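Local coordinates for cellobiose 2-epimerase (Caldibacillus thermoamylovorans, PDB 5ZHB), which catalyses the epimerisation of cellobiose at C2 of its reducing-end glucose, converting that unit to mannose, at residues S60-V65 with E69-Q74; K22-E27 with A75-R80; Q55-S60 with N377-L382. All coordinates share one frame; numbering follows the deposited sequence.

Contact 1: S60-V65 with E69-Q74; sequences SAAYRV and EAYLQQ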
loop_
_atom_site.group_PDB
_atom_site.type_symbol
_atom_site.label_atom_id
_atom_site.label_comp_id
_atom_site.label_asym_id
_atom_site.label_seq_id
_atom_site.Cartn_x
_atom_site.Cartn_y
_atom_site.Cartn_z
ATOM N N SER A 60 -7.669 -11.806 -2.789
ATOM C CA SER A 60 -7.378 -12.305 -4.127
ATOM C C SER A 60 -5.968 -12.879 -4.196
ATOM O O SER A 60 -5.780 -13.993 -4.677
ATOM C CB SER A 60 -7.531 -11.243 -5.182
ATOM O OG SER A 60 -8.860 -10.743 -5.247
ATOM N N ALA A 61 -4.987 -12.113 -3.682
ATOM C CA ALA A 61 -3.598 -12.550 -3.661
ATOM C C ALA A 61 -3.438 -13.791 -2.783
ATOM O O ALA A 61 -2.652 -14.655 -3.144
ATOM C CB ALA A 61 -2.676 -11.451 -3.169
ATOM N N ALA A 62 -4.091 -13.826 -1.603
ATOM C CA ALA A 62 -4.025 -14.995 -0.743
ATOM C C ALA A 62 -4.485 -16.229 -1.513
ATOM O O ALA A 62 -3.866 -17.295 -1.406
ATOM C CB ALA A 62 -4.830 -14.837 0.516
ATOM N N TYR A 63 -5.569 -16.072 -2.282
ATOM C CA TYR A 63 -6.107 -17.174 -3.069
ATOM C C TYR A 63 -5.118 -17.583 -4.162
ATOM O O TYR A 63 -4.867 -18.771 -4.342
ATOM C CB TYR A 63 -7.486 -16.838 -3.644
ATOM C CG TYR A 63 -8.065 -17.975 -4.475
ATOM C CD1 TYR A 63 -8.506 -19.143 -3.868
ATOM C CD2 TYR A 63 -8.159 -17.888 -5.859
ATOM C CE1 TYR A 63 -9.039 -20.187 -4.609
ATOM C CE2 TYR A 63 -8.678 -18.929 -6.616
ATOM C CZ TYR A 63 -9.129 -20.079 -5.988
ATOM O OH TYR A 63 -9.652 -21.105 -6.726
ATOM N N ARG A 64 -4.513 -16.608 -4.847
ATOM C CA ARG A 64 -3.556 -16.865 -5.922
ATOM C C ARG A 64 -2.402 -17.737 -5.439
ATOM O O ARG A 64 -1.978 -18.663 -6.128
ATOM C CB ARG A 64 -2.955 -15.561 -6.457
ATOM C CG ARG A 64 -2.043 -15.762 -7.661
ATOM C CD ARG A 64 -1.634 -14.509 -8.398
ATOM N NE ARG A 64 -1.207 -13.414 -7.527
ATOM C CZ ARG A 64 -0.059 -13.342 -6.861
ATOM N NH1 ARG A 64 0.928 -14.158 -7.135
ATOM N NH2 ARG A 64 0.107 -12.417 -5.938
ATOM N N VAL A 65 -1.887 -17.419 -4.252
ATOM C CA VAL A 65 -0.671 -18.018 -3.753
ATOM C C VAL A 65 -1.010 -19.294 -3.002
ATOM O O VAL A 65 -0.295 -20.282 -3.150
ATOM C CB VAL A 65 0.098 -17.053 -2.838
ATOM C CG1 VAL A 65 1.247 -17.756 -2.119
ATOM C CG2 VAL A 65 0.595 -15.827 -3.605
ATOM N N GLU A 69 -10.144 -22.108 -1.059
ATOM C CA GLU A 69 -11.340 -21.571 -1.693
ATOM C C GLU A 69 -12.030 -20.545 -0.786
ATOM O O GLU A 69 -12.702 -19.649 -1.279
ATOM C CB GLU A 69 -12.296 -22.705 -2.082
ATOM C CG GLU A 69 -13.156 -22.407 -3.312
ATOM C CD GLU A 69 -12.486 -22.418 -4.691
ATOM O OE1 GLU A 69 -11.255 -22.651 -4.841
ATOM O OE2 GLU A 69 -13.244 -22.207 -5.671
ATOM N N ALA A 70 -11.874 -20.657 0.533
ATOM C CA ALA A 70 -12.424 -19.651 1.433
ATOM C C ALA A 70 -11.913 -18.252 1.062
ATOM O O ALA A 70 -12.665 -17.283 1.147
ATOM C CB ALA A 70 -12.099 -19.977 2.863
ATOM N N TYR A 71 -10.656 -18.157 0.608
ATOM C CA TYR A 71 -10.041 -16.871 0.306
ATOM C C TYR A 71 -10.697 -16.247 -0.927
ATOM O O TYR A 71 -10.925 -15.038 -0.958
ATOM C CB TYR A 71 -8.519 -17.004 0.144
ATOM C CG TYR A 71 -7.772 -17.536 1.358
ATOM C CD1 TYR A 71 -8.283 -17.430 2.652
ATOM C CD2 TYR A 71 -6.533 -18.145 1.200
ATOM C CE1 TYR A 71 -7.591 -17.919 3.749
ATOM C CE2 TYR A 71 -5.841 -18.659 2.281
ATOM C CZ TYR A 71 -6.370 -18.548 3.552
ATOM O OH TYR A 71 -5.645 -19.031 4.591
ATOM N N LEU A 72 -10.999 -17.078 -1.929
ATOM C CA LEU A 72 -11.751 -16.662 -3.102
ATOM C C LEU A 72 -13.144 -16.159 -2.724
ATOM O O LEU A 72 -13.626 -15.198 -3.330
ATOM C CB LEU A 72 -11.876 -17.775 -4.146
ATOM C CG LEU A 72 -12.666 -17.408 -5.409
ATOM C CD1 LEU A 72 -12.033 -16.226 -6.122
ATOM C CD2 LEU A 72 -12.798 -18.592 -6.373
ATOM N N GLN A 73 -13.809 -16.844 -1.781
ATOM C CA GLN A 73 -15.133 -16.439 -1.328
ATOM C C GLN A 73 -15.059 -15.068 -0.656
ATOM O O GLN A 73 -15.940 -14.237 -0.829
ATOM C CB GLN A 73 -15.752 -17.498 -0.419
ATOM C CG GLN A 73 -16.139 -18.783 -1.154
ATOM C CD GLN A 73 -16.715 -19.860 -0.259
ATOM O OE1 GLN A 73 -16.803 -21.032 -0.647
ATOM N NE2 GLN A 73 -17.095 -19.486 0.956
ATOM N N GLN A 74 -14.003 -14.818 0.127
ATOM C CA GLN A 74 -13.827 -13.501 0.724
ATOM C C GLN A 74 -13.597 -12.465 -0.372
ATOM O O GLN A 74 -14.188 -11.385 -0.342
ATOM C CB GLN A 74 -12.678 -13.531 1.733
ATOM C CG GLN A 74 -12.893 -14.521 2.874
ATOM C CD GLN A 74 -14.088 -14.145 3.708
ATOM O OE1 GLN A 74 -14.264 -12.980 4.079
ATOM N NE2 GLN A 74 -14.940 -15.121 3.980
#
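Tyr63 and Leu72 meet inside a tight helical hairpin of the (alpha/alpha)6 barrel: helix 49-66 turns back into helix 69-86, and the axes of 60-65 and 69-74 run nearly antiparallel (156°), 8.0 Å apart at closest approach. Tyr63 can be followed outward along the partner helix. Its CB meets Tyr71 CB at 3.9 Å. With CG opposite the backbone N (chi1 180°), the ring passes beneath Leu72, whose CB sits over the centre of one face in a CH-pi contact, 3.7 Å from the Tyr63 centroid. Farther out, Leu72 CD2 comes within 4.0 Å of Tyr63 CZ, and at the tip the hydroxyl turns to Glu69, whose chain bends at chi2 and runs alongside the ring. A leucine in place of Tyr63 would probably leave the Glu69 carboxylate without its hydroxyl donor and Leu72 CB without a flat face to rest on. Deeper in the hairpin, Ala62 CB packs on Tyr71 CD2 at 3.8 Å, while the Tyr71 hydroxyl bonds to Glu13 of helix 2-21. At the outer end, Tyr63 OH donates to Glu69 OE1 at 2.9 Å, reaching it from above the carboxylate plane, 36° out of it.

Contact 2: K22-E27 with A75-R80; sequences KLKDDE and ANHAYR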
loop_
_atom_site.group_PDB
_atom_site.type_symbol
_atom_site.label_atom_id
_atom_site.label_comp_id
_atom_site.label_asym_id
_atom_site.label_seq_id
_atom_site.Cartn_x
_atom_site.Cartn_y
_atom_site.Cartn_z
ATOM N N LYS A 22 -13.674 -12.661 10.046
ATOM C CA LYS A 22 -14.663 -12.417 11.081
ATOM C C LYS A 22 -15.308 -11.031 10.927
ATOM O O LYS A 22 -16.232 -10.698 11.673
ATOM C CB LYS A 22 -14.043 -12.583 12.479
ATOM C CG LYS A 22 -13.809 -14.021 12.965
ATOM C CD LYS A 22 -13.118 -14.182 14.325
ATOM C CE LYS A 22 -11.598 -14.243 14.259
ATOM N NZ LYS A 22 -10.850 -13.530 15.314
ATOM N N LEU A 23 -14.813 -10.185 10.010
ATOM C CA LEU A 23 -15.435 -8.881 9.793
ATOM C C LEU A 23 -16.358 -8.893 8.568
ATOM O O LEU A 23 -16.807 -7.827 8.120
ATOM C CB LEU A 23 -14.342 -7.812 9.646
ATOM C CG LEU A 23 -13.388 -7.626 10.830
ATOM C CD1 LEU A 23 -12.454 -6.449 10.531
ATOM C CD2 LEU A 23 -14.119 -7.424 12.189
ATOM N N LYS A 24 -16.563 -10.064 7.945
ATOM C CA LYS A 24 -17.411 -10.164 6.763
ATOM C C LYS A 24 -18.823 -9.719 7.145
ATOM O O LYS A 24 -19.356 -10.173 8.158
ATOM C CB LYS A 24 -17.417 -11.595 6.204
ATOM C CG LYS A 24 -18.097 -11.775 4.881
ATOM C CD LYS A 24 -17.671 -13.048 4.180
ATOM C CE LYS A 24 -18.504 -13.386 3.003
ATOM N NZ LYS A 24 -19.832 -13.862 3.407
ATOM N N ASP A 25 -19.361 -8.775 6.366
ATOM C CA ASP A 25 -20.637 -8.143 6.633
ATOM C C ASP A 25 -21.622 -8.646 5.582
ATOM O O ASP A 25 -21.674 -8.114 4.463
ATOM C CB ASP A 25 -20.522 -6.626 6.637
ATOM C CG ASP A 25 -21.825 -5.901 6.967
ATOM O OD1 ASP A 25 -22.874 -6.600 7.048
ATOM O OD2 ASP A 25 -21.775 -4.675 7.194
ATOM N N ASP A 26 -22.364 -9.705 5.949
ATOM C CA ASP A 26 -23.265 -10.383 5.026
ATOM C C ASP A 26 -24.506 -9.545 4.763
ATOM O O ASP A 26 -24.972 -9.486 3.635
ATOM C CB ASP A 26 -23.616 -11.781 5.508
ATOM C CG ASP A 26 -22.428 -12.726 5.576
ATOM O OD1 ASP A 26 -21.741 -12.866 4.544
ATOM O OD2 ASP A 26 -22.170 -13.265 6.670
ATOM N N GLU A 27 -25.017 -8.875 5.790
ATOM C CA GLU A 27 -26.252 -8.117 5.656
ATOM C C GLU A 27 -26.018 -6.888 4.777
ATOM O O GLU A 27 -26.782 -6.641 3.861
ATOM C CB GLU A 27 -26.771 -7.709 7.035
ATOM C CG GLU A 27 -28.242 -7.291 7.050
ATOM C CD GLU A 27 -28.660 -6.491 8.277
ATOM O OE1 GLU A 27 -28.246 -6.827 9.409
ATOM O OE2 GLU A 27 -29.421 -5.518 8.098
ATOM N N ALA A 75 -12.730 -12.796 -1.339
ATOM C CA ALA A 75 -12.441 -11.893 -2.453
ATOM C C ALA A 75 -13.712 -11.521 -3.221
ATOM O O ALA A 75 -13.926 -10.355 -3.567
ATOM C CB ALA A 75 -11.423 -12.478 -3.383
ATOM N N ASN A 76 -14.545 -12.526 -3.534
ATOM C CA ASN A 76 -15.812 -12.252 -4.201
ATOM C C ASN A 76 -16.666 -11.252 -3.434
ATOM O O ASN A 76 -17.263 -10.377 -4.054
ATOM C CB ASN A 76 -16.652 -13.507 -4.395
ATOM C CG ASN A 76 -15.945 -14.503 -5.281
ATOM O OD1 ASN A 76 -15.207 -14.129 -6.211
ATOM N ND2 ASN A 76 -16.138 -15.776 -4.978
ATOM N N HIS A 77 -16.783 -11.436 -2.111
ATOM C CA HIS A 77 -17.587 -10.563 -1.272
ATOM C C HIS A 77 -17.071 -9.118 -1.336
ATOM O O HIS A 77 -17.836 -8.146 -1.356
ATOM C CB HIS A 77 -17.567 -11.111 0.156
ATOM C CG HIS A 77 -18.469 -10.399 1.082
ATOM N ND1 HIS A 77 -19.830 -10.597 1.023
ATOM C CD2 HIS A 77 -18.260 -9.487 2.052
ATOM C CE1 HIS A 77 -20.418 -9.854 1.948
ATOM N NE2 HIS A 77 -19.488 -9.152 2.573
ATOM N N ALA A 78 -15.744 -8.978 -1.366
ATOM C CA ALA A 78 -15.129 -7.658 -1.459
ATOM C C ALA A 78 -15.391 -7.029 -2.823
ATOM O O ALA A 78 -15.702 -5.841 -2.910
ATOM C CB ALA A 78 -13.651 -7.757 -1.139
ATOM N N TYR A 79 -15.300 -7.839 -3.886
ATOM C CA TYR A 79 -15.518 -7.376 -5.247
ATOM C C TYR A 79 -16.925 -6.792 -5.424
ATOM O O TYR A 79 -17.090 -5.694 -5.994
ATOM C CB TYR A 79 -15.236 -8.518 -6.221
ATOM C CG TYR A 79 -15.552 -8.116 -7.644
ATOM C CD1 TYR A 79 -14.652 -7.357 -8.375
ATOM C CD2 TYR A 79 -16.744 -8.496 -8.252
ATOM C CE1 TYR A 79 -14.923 -6.974 -9.672
ATOM C CE2 TYR A 79 -17.026 -8.106 -9.548
ATOM C CZ TYR A 79 -16.114 -7.352 -10.259
ATOM O OH TYR A 79 -16.321 -6.995 -11.553
ATOM N N ARG A 80 -17.924 -7.536 -4.922
ATOM C CA ARG A 80 -19.320 -7.113 -4.937
ATOM C C ARG A 80 -19.514 -5.754 -4.276
ATOM O O ARG A 80 -20.113 -4.866 -4.853
ATOM C CB ARG A 80 -20.234 -8.132 -4.240
ATOM C CG ARG A 80 -20.378 -9.419 -5.038
ATOM C CD ARG A 80 -21.489 -10.290 -4.462
ATOM N NE ARG A 80 -21.153 -11.033 -3.243
ATOM C CZ ARG A 80 -20.496 -12.191 -3.172
ATOM N NH1 ARG A 80 -20.162 -12.864 -4.267
ATOM N NH2 ARG A 80 -20.188 -12.686 -1.985
#
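Lys24 and His77 mark the nearest approach of the two backbones, their CA atoms 8.0 Å apart, where the irregular loop 22-27 passes the helical turns of 75-80. The loop follows helix 2-21, and helix 69-86 belongs to the outer layer of the (alpha/alpha)6 barrel, so the contact packs the loop against the flank of this outer helix, partly buried. His77 bridges the gap: its CG stands opposite the backbone N (chi1 -174°), which sends the imidazole out from the helix to the loop. Lys24 lays its alkyl chain obliquely across one face of this ring. Its CG approaches His77 CD2 at 3.6 Å, and its CE makes a CH-pi contact 3.8 Å from the His77 centroid, displaced toward the rim. At the edge of the ring, His77 NE2 donates a weak, bent hydrogen bond to Asp25 O (3.1 Å, 127° at the hydrogen), and Gly30 O receives another weak one. The Asp25 carboxylate is engaged elsewhere, with Lys47 and the backbone N of Asn28. Beyond the ring the lysine chain bends at its last torsion toward the Asp26 carboxylate, forming a salt bridge whose modelled length, 2.4 Å from Lys24 NZ to Asp26 OD1, is doubtfully short. Because the methylene next to an ammonium group is polarised, CE is well suited to an aromatic face. With Lys24 NZ only 4.0 Å from His77 ND1, a protonated imidazole would probably be disfavoured, though nearby Asp26 may partly offset this.

Contact 3: Q55-S60 with N377-L382; sequences QLWAFS and NARFCL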
loop_
_atom_site.group_PDB
_atom_site.type_symbol
_atom_site.label_atom_id
_atom_site.label_comp_id
_atom_site.label_asym_id
_atom_site.label_seq_id
_atom_site.Cartn_x
_atom_site.Cartn_y
_atom_site.Cartn_z
ATOM N N GLN A 55 -8.848 -4.899 0.991
ATOM C CA GLN A 55 -9.471 -6.168 1.353
ATOM C C GLN A 55 -9.579 -7.080 0.123
ATOM O O GLN A 55 -9.206 -8.251 0.199
ATOM C CB GLN A 55 -10.825 -5.926 2.009
ATOM C CG GLN A 55 -10.746 -5.241 3.352
ATOM C CD GLN A 55 -12.014 -4.472 3.649
ATOM O OE1 GLN A 55 -12.934 -4.439 2.821
ATOM N NE2 GLN A 55 -12.055 -3.822 4.807
ATOM N N LEU A 56 -9.988 -6.526 -1.023
ATOM C CA LEU A 56 -10.115 -7.309 -2.237
ATOM C C LEU A 56 -8.748 -7.807 -2.691
ATOM O O LEU A 56 -8.581 -8.965 -3.102
ATOM C CB LEU A 56 -10.800 -6.477 -3.309
ATOM C CG LEU A 56 -10.774 -7.055 -4.730
ATOM C CD1 LEU A 56 -11.366 -8.459 -4.812
ATOM C CD2 LEU A 56 -11.527 -6.113 -5.628
ATOM N N TRP A 57 -7.754 -6.912 -2.638
ATOM C CA TRP A 57 -6.409 -7.284 -3.068
ATOM C C TRP A 57 -5.873 -8.434 -2.211
ATOM O O TRP A 57 -5.362 -9.423 -2.755
ATOM C CB TRP A 57 -5.466 -6.060 -3.092
ATOM C CG TRP A 57 -4.103 -6.473 -3.564
ATOM C CD1 TRP A 57 -3.635 -6.440 -4.845
ATOM C CD2 TRP A 57 -3.116 -7.181 -2.784
ATOM N NE1 TRP A 57 -2.398 -7.022 -4.900
ATOM C CE2 TRP A 57 -2.056 -7.492 -3.661
ATOM C CE3 TRP A 57 -3.018 -7.546 -1.448
ATOM C CZ2 TRP A 57 -0.925 -8.182 -3.233
ATOM C CZ3 TRP A 57 -1.884 -8.201 -1.014
ATOM C CH2 TRP A 57 -0.866 -8.532 -1.907
ATOM N N ALA A 58 -5.968 -8.299 -0.876
ATOM C CA ALA A 58 -5.404 -9.250 0.072
ATOM C C ALA A 58 -6.034 -10.636 -0.098
ATOM O O ALA A 58 -5.306 -11.623 -0.180
ATOM C CB ALA A 58 -5.533 -8.759 1.502
ATOM N N PHE A 59 -7.362 -10.716 -0.187
ATOM C CA PHE A 59 -7.998 -12.015 -0.363
ATOM C C PHE A 59 -7.706 -12.620 -1.735
ATOM O O PHE A 59 -7.542 -13.844 -1.821
ATOM C CB PHE A 59 -9.498 -11.905 -0.124
ATOM C CG PHE A 59 -9.829 -11.852 1.348
ATOM C CD1 PHE A 59 -9.415 -12.863 2.199
ATOM C CD2 PHE A 59 -10.476 -10.750 1.892
ATOM C CE1 PHE A 59 -9.704 -12.803 3.553
ATOM C CE2 PHE A 59 -10.761 -10.703 3.246
ATOM C CZ PHE A 59 -10.372 -11.725 4.067
ATOM N N SER A 60 -7.669 -11.806 -2.789
ATOM C CA SER A 60 -7.378 -12.305 -4.127
ATOM C C SER A 60 -5.968 -12.879 -4.196
ATOM O O SER A 60 -5.780 -13.993 -4.677
ATOM C CB SER A 60 -7.531 -11.243 -5.182
ATOM O OG SER A 60 -8.860 -10.743 -5.247
ATOM N N ASN A 377 0.377 -6.278 5.711
ATOM C CA ASN A 377 0.862 -7.442 6.442
ATOM C C ASN A 377 0.597 -8.755 5.685
ATOM O O ASN A 377 1.473 -9.639 5.691
ATOM C CB ASN A 377 0.441 -7.409 7.910
ATOM C CG ASN A 377 -1.051 -7.426 8.158
ATOM O OD1 ASN A 377 -1.834 -7.174 7.241
ATOM N ND2 ASN A 377 -1.436 -7.662 9.410
ATOM N N ALA A 378 -0.560 -8.904 5.023
ATOM C CA ALA A 378 -0.785 -10.065 4.181
ATOM C C ALA A 378 0.212 -10.129 3.034
ATOM O O ALA A 378 0.778 -11.190 2.765
ATOM C CB ALA A 378 -2.180 -10.107 3.625
ATOM N N ARG A 379 0.367 -9.002 2.325
ATOM C CA ARG A 379 1.284 -8.923 1.213
ATOM C C ARG A 379 2.695 -9.335 1.655
ATOM O O ARG A 379 3.368 -10.070 0.935
ATOM C CB ARG A 379 1.244 -7.519 0.596
ATOM C CG ARG A 379 2.140 -7.470 -0.632
ATOM C CD ARG A 379 2.083 -6.214 -1.460
ATOM N NE ARG A 379 2.566 -5.055 -0.714
ATOM C CZ ARG A 379 2.575 -3.808 -1.190
ATOM N NH1 ARG A 379 2.177 -3.570 -2.422
ATOM N NH2 ARG A 379 3.013 -2.814 -0.430
ATOM N N PHE A 380 3.147 -8.861 2.825
ATOM C CA PHE A 380 4.454 -9.240 3.318
ATOM C C PHE A 380 4.576 -10.767 3.418
ATOM O O PHE A 380 5.554 -11.330 2.916
ATOM C CB PHE A 380 4.774 -8.485 4.612
ATOM C CG PHE A 380 5.429 -9.320 5.697
ATOM C CD1 PHE A 380 6.760 -9.723 5.590
ATOM C CD2 PHE A 380 4.710 -9.692 6.826
ATOM C CE1 PHE A 380 7.354 -10.451 6.608
ATOM C CE2 PHE A 380 5.303 -10.423 7.836
ATOM C CZ PHE A 380 6.616 -10.825 7.714
ATOM N N CYS A 381 3.624 -11.427 4.092
ATOM C CA CYS A 381 3.673 -12.870 4.244
ATOM C C CYS A 381 3.693 -13.532 2.867
ATOM O O CYS A 381 4.508 -14.415 2.625
ATOM C CB CYS A 381 2.485 -13.374 5.058
ATOM S SG CYS A 381 2.479 -12.803 6.767
ATOM N N LEU A 382 2.837 -13.078 1.954
ATOM C CA LEU A 382 2.710 -13.660 0.616
ATOM C C LEU A 382 3.951 -13.464 -0.254
ATOM O O LEU A 382 4.331 -14.354 -1.032
ATOM C CB LEU A 382 1.473 -13.088 -0.057
ATOM C CG LEU A 382 0.140 -13.493 0.589
ATOM C CD1 LEU A 382 -0.982 -12.701 -0.025
ATOM C CD2 LEU A 382 -0.117 -14.982 0.459
#
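Trp57 and Arg379 form the closest meeting between two neighbouring inner helices of the (alpha/alpha)6 barrel, 49-66 and 375-387, the latter the last helix of the chain. Segments 55-60 and 377-382 run roughly parallel, 23° apart in direction, with their axes 9.7 Å from each other at closest approach. The contact between them is van der Waals packing. The six-membered end of the indole points at the alkyl part of the arginine: Trp57 CH2 lies 3.4 Å from Arg379 CB and equally near Arg379 CG, and the two side chains cross at about a right angle. Beside them the small residues bring the backbones together, Ala58 CB meeting Ala378 CB at 4.2 Å, while Leu382 CD1 comes only loosely near Ala58 O, at 4.5 Å. No hydrogen bond crosses between the two segments. Ser60 OG returns to Leu56 O at 2.8 Å, coming from the face of that carbonyl opposite the one used by Ser60 N. Polar contacts lead away from the interface: a bend at chi3 (65°) directs the guanidinium of Arg379 outward, where NH1 forms a salt bridge with Glu191 and a hydrogen bond with Tyr119 OH, and NH2 a salt bridge with Glu311; the Trp57 indole also stacks on Tyr119. Arg379 thus divides its chemistry, its methylenes serving as a hydrophobic surface for a neighbouring helix while its charged end is balanced by Glu191 and Glu311 of inner helices 183-199 and 306-323.

Helix 49-66 is common to contacts 1 and 3, and helix 69-86 to contacts 1 and 2. The three lead from the inner helices (contact 3) across the inner-outer hairpin (contact 1) to a loop beside the outer helix (contact 2). Contact 3 is fully buried and joins segments more than 300 residues apart by van der Waals packing, with no hydrogen bond across it; contact 1, between consecutive helices, is partly buried and adds a hydrogen bond at its outer end; contact 2, farthest from the centre of the chain, relies on a lysine-histidine pair and a weak bond to a backbone oxygen. They also touch directly: Phe59 packs on Gln74, and Ser60 OG on Ala75 CB.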